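Tyrosinase (Aspergillus oryzae, PDB 6JU8) probably oxidises L-tyrosine and L-dopa to L-dopaquinone with molecular oxygen at a dinuclear copper centre, a step of melanin biosynthesis. Local coordinates at residues A[386-391]-A[430-435]. The protein carries 1 engineered substitution. Sequence-based numbering, arbitrary orientation. Where two conformers were deposited one is given.
Sequences WQTVNS and KDWRSL
Gln-387 and Thr-388, in the last turns of helix 371-389, meet Lys-430 and Trp-432 in a small, largely polar helix-to-loop contact, where this helix of the common central domain of tyrosinase meets the loop between strand 420-423 and helix 448-456. One direct hydrogen bond joins the two segments: Gln-387 NE2 donates to Lys-430 O over 2.9 Å, with an N-H...O angle of 163°. The acceptor lies close to the amide plane, and the extended side chain (chi2 180°) carries the amide across to the loop. Glutamine suits this place because both ends of its amide are used: NE2 holds a loop carbonyl, while OE1 accepts from Arg-108 of helix 103-129. That pair of bonds fixes the rotation of the amide. Its plane stands 76° from the indole of Trp-432, and OE1 approaches CZ3 of that ring at 3.7 Å. Lys-430 serves through its backbone carbonyl, so its long chain can lead away, with CG near the amide.

Trp-432 projects toward the helix from the 3-10 segment 432-435, a broad, buried ring whose N-H is satisfied by a hydrogen bond to Asp-438. Thr-388 OG1 sits at the ring edge, 3.6 Å from Trp-432 CH2; threonine's short hydroxyl donates to Ala-384 O, one turn back, and accepts from a water. The same water, 3.0 Å from Arg-433 NH1, adds an indirect link between the segments. The guanidinium of Arg-433 lies over one indole face toward the rim, held by a salt bridge from NE to Asp-431 OD1 at 2.7 Å. Asp-431 OD1 also takes the backbone N of Arg-433, closing an Asx turn.

Helix 103-129, which contributes the copper ligand His-107, touches Trp-432 through Arg-108, and Thr-388 also touches Ile-448 of helix 448-456.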
ATOM      1  N   TRP A 386     -30.691   1.795 -16.419  1.00  9.56           N
ATOM      2  CA  TRP A 386     -32.014   1.968 -15.810  1.00  9.58           C
ATOM      3  C   TRP A 386     -32.885   2.790 -16.742  1.00 10.46           C
ATOM      4  O   TRP A 386     -34.075   2.478 -16.904  1.00 10.74           O
ATOM      5  CB  TRP A 386     -31.867   2.621 -14.426  1.00  8.96           C
ATOM      6  CG  TRP A 386     -33.157   2.674 -13.676  1.00  8.83           C
ATOM      7  CD1 TRP A 386     -33.595   1.693 -12.816  1.00 10.05           C
ATOM      8  CD2 TRP A 386     -34.180   3.683 -13.694  1.00  9.56           C
ATOM      9  NE1 TRP A 386     -34.807   2.047 -12.294  1.00 10.62           N
ATOM     10  CE2 TRP A 386     -35.197   3.267 -12.816  1.00 10.59           C
ATOM     11  CE3 TRP A 386     -34.319   4.905 -14.354  1.00 10.87           C
ATOM     12  CZ2 TRP A 386     -36.363   4.004 -12.568  1.00 10.61           C
ATOM     13  CZ3 TRP A 386     -35.479   5.642 -14.106  1.00 10.89           C
ATOM     14  CH2 TRP A 386     -36.478   5.208 -13.238  1.00 12.02           C
ATOM     15  N   GLN A 387     -32.327   3.823 -17.384  1.00  9.99           N
ATOM     16  CA  GLN A 387     -33.126   4.602 -18.339  1.00 10.63           C
ATOM     17  C   GLN A 387     -33.648   3.707 -19.467  1.00  9.99           C
ATOM     18  O   GLN A 387     -34.792   3.835 -19.887  1.00 11.43           O
ATOM     19  CB  GLN A 387     -32.312   5.727 -18.951  1.00 10.92           C
ATOM     20  CG  GLN A 387     -31.971   6.888 -18.023  1.00 10.92           C
ATOM     21  CD  GLN A 387     -31.152   7.895 -18.812  1.00 10.52           C
ATOM     22  OE1 GLN A 387     -29.926   7.968 -18.664  1.00 11.88           O
ATOM     23  NE2 GLN A 387     -31.794   8.649 -19.698  1.00 11.94           N
ATOM     24  N   THR A 388     -32.806   2.813 -19.951  1.00 10.23           N
ATOM     25  CA  THR A 388     -33.170   1.930 -21.061  1.00 11.96           C
ATOM     26  C   THR A 388     -34.381   1.075 -20.730  1.00 11.89           C
ATOM     27  O   THR A 388     -35.246   0.887 -21.591  1.00 14.19           O
ATOM     28  CB  THR A 388     -31.969   1.046 -21.431  1.00 11.84           C
ATOM     29  OG1 THR A 388     -30.892   1.884 -21.923  1.00 12.49           O
ATOM     30  CG2 THR A 388     -32.311   0.068 -22.534  1.00 13.49           C
ATOM     31  N   VAL A 389     -34.442   0.572 -19.484  1.00 12.13           N
ATOM     32  CA  VAL A 389     -35.563  -0.306 -19.141  1.00 12.09           C
ATOM     33  C   VAL A 389     -36.668   0.421 -18.380  1.00 11.61           C
ATOM     34  O   VAL A 389     -37.649  -0.220 -17.980  1.00 14.65           O
ATOM     35  CB  VAL A 389     -35.064  -1.557 -18.392  1.00 14.27           C
ATOM     36  CG1 VAL A 389     -34.070  -2.302 -19.275  1.00 19.32           C
ATOM     37  CG2 VAL A 389     -34.380  -1.217 -17.074  1.00 14.75           C
ATOM     38  N   ASN A 390     -36.573   1.743 -18.251  1.00 11.78           N
ATOM     39  CA  ASN A 390     -37.609   2.586 -17.643  1.00 11.64           C
ATOM     40  C   ASN A 390     -37.823   3.840 -18.474  1.00 10.34           C
ATOM     41  O   ASN A 390     -37.747   4.962 -18.004  1.00 11.72           O
ATOM     42  CB  ASN A 390     -37.237   2.959 -16.208  1.00 12.59           C
ATOM     43  CG  ASN A 390     -37.238   1.767 -15.282  1.00 11.79           C
ATOM     44  OD1 ASN A 390     -38.272   1.339 -14.778  1.00 13.37           O
ATOM     45  ND2 ASN A 390     -36.064   1.178 -15.097  1.00 11.85           N
ATOM     46  N   SER A 391     -38.095   3.623 -19.768  1.00 13.59           N
ATOM     47  CA  SER A 391     -38.305   4.751 -20.662  1.00 14.39           C
ATOM     48  C   SER A 391     -39.430   5.647 -20.137  1.00 15.59           C
ATOM     49  O   SER A 391     -40.473   5.150 -19.705  1.00 16.50           O
ATOM     50  CB  SER A 391     -38.693   4.267 -22.070  1.00 19.11           C
ATOM     51  OG  SER A 391     -38.831   5.377 -22.939  1.00 29.50           O
ATOM     52  N   LYS A 430     -30.022  13.609 -21.339  1.00 12.55           N
ATOM     53  CA  LYS A 430     -30.923  12.453 -21.206  1.00 11.60           C
ATOM     54  C   LYS A 430     -30.474  11.319 -22.110  1.00 11.45           C
ATOM     55  O   LYS A 430     -30.444  10.141 -21.733  1.00 13.54           O
ATOM     56  CB  LYS A 430     -32.352  12.903 -21.558  1.00 13.70           C
ATOM     57  CG  LYS A 430     -33.395  11.790 -21.481  1.00 15.60           C
ATOM     58  CD  LYS A 430     -34.666  12.190 -22.218  0.52 18.27           C
ATOM     59  CE  LYS A 430     -35.504  13.143 -21.383  0.52 20.40           C
ATOM     60  NZ  LYS A 430     -36.786  13.500 -22.070  0.52 21.59           N
ATOM     61  N   ASP A 431     -30.106  11.665 -23.352  1.00 12.01           N
ATOM     62  CA  ASP A 431     -29.521  10.665 -24.246  1.00 12.42           C
ATOM     63  C   ASP A 431     -28.001  10.787 -24.171  1.00 11.90           C
ATOM     64  O   ASP A 431     -27.434  11.731 -24.740  1.00 13.40           O
ATOM     65  CB  ASP A 431     -30.009  10.882 -25.682  1.00 15.91           C
ATOM     66  CG  ASP A 431     -29.507   9.802 -26.622  1.00 18.15           C
ATOM     67  OD1 ASP A 431     -28.746   8.902 -26.206  1.00 17.14           O
ATOM     68  OD2 ASP A 431     -29.864   9.877 -27.814  1.00 30.10           O
ATOM     69  N   TRP A 432     -27.370   9.892 -23.447  1.00 10.91           N
ATOM     70  CA  TRP A 432     -25.923   9.965 -23.239  1.00 11.04           C
ATOM     71  C   TRP A 432     -25.214   9.881 -24.588  1.00 11.04           C
ATOM     72  O   TRP A 432     -24.081  10.347 -24.715  1.00 11.66           O
ATOM     73  CB  TRP A 432     -25.463   8.879 -22.252  1.00 11.05           C
ATOM     74  CG  TRP A 432     -25.831   7.513 -22.757  1.00 10.92           C
ATOM     75  CD1 TRP A 432     -25.053   6.696 -23.533  1.00 12.54           C
ATOM     76  CD2 TRP A 432     -27.064   6.814 -22.528  1.00 10.62           C
ATOM     77  NE1 TRP A 432     -25.752   5.525 -23.801  1.00 11.74           N
ATOM     78  CE2 TRP A 432     -26.981   5.583 -23.194  1.00 11.75           C
ATOM     79  CE3 TRP A 432     -28.236   7.143 -21.817  1.00 11.17           C
ATOM     80  CZ2 TRP A 432     -28.022   4.641 -23.177  1.00 11.49           C
ATOM     81  CZ3 TRP A 432     -29.263   6.208 -21.810  1.00 11.42           C
ATOM     82  CH2 TRP A 432     -29.152   4.989 -22.482  1.00 12.55           C
ATOM     83  N   ARG A 433     -25.859   9.317 -25.604  1.00 11.85           N
ATOM     84  CA  ARG A 433     -25.207   9.157 -26.898  1.00 12.45           C
ATOM     85  C   ARG A 433     -24.990  10.509 -27.558  1.00 14.07           C
ATOM     86  O   ARG A 433     -24.169  10.657 -28.470  1.00 13.93           O
ATOM     87  CB  ARG A 433     -25.989   8.193 -27.797  1.00 14.45           C
ATOM     88  CG  ARG A 433     -25.924   6.759 -27.275  1.00 17.59           C
ATOM     89  CD  ARG A 433     -27.106   5.915 -27.738  1.00 20.17           C
ATOM     90  NE  ARG A 433     -28.273   6.301 -26.935  1.00 27.34           N
ATOM     91  CZ  ARG A 433     -29.189   5.596 -26.298  1.00 23.82           C
ATOM     92  NH1 ARG A 433     -29.185   4.265 -26.296  1.00 25.52           N
ATOM     93  NH2 ARG A 433     -30.161   6.223 -25.630  1.00 26.89           N
ATOM     94  N   SER A 434     -25.715  11.527 -27.084  1.00 13.24           N
ATOM     95  CA  SER A 434     -25.451  12.855 -27.654  1.00 15.36           C
ATOM     96  C   SER A 434     -24.066  13.354 -27.261  1.00 12.73           C
ATOM     97  O   SER A 434     -23.573  14.285 -27.893  1.00 16.59           O
ATOM     98  CB  SER A 434     -26.510  13.866 -27.215  1.00 19.27           C
ATOM     99  OG  SER A 434     -26.417  14.063 -25.826  1.00 19.93           O
ATOM    100  N   LEU A 435     -23.450  12.750 -26.243  1.00 12.82           N
ATOM    101  CA  LEU A 435     -22.091  13.091 -25.814  1.00 13.41           C
ATOM    102  C   LEU A 435     -21.060  12.185 -26.478  1.00 12.36           C
ATOM    103  O   LEU A 435     -19.888  12.191 -26.119  1.00 12.39           O
ATOM    104  CB  LEU A 435     -22.003  12.990 -24.280  1.00 14.85           C
ATOM    105  CG  LEU A 435     -22.939  13.943 -23.528  1.00 15.31           C
ATOM    106  CD1 LEU A 435     -22.968  13.624 -22.039  1.00 16.04           C
ATOM    107  CD2 LEU A 435     -22.508  15.383 -23.794  1.00 18.08           C
TER
HETATM  108  O   HOH W   1     -30.990   2.647 -24.598  1.00 20.83           O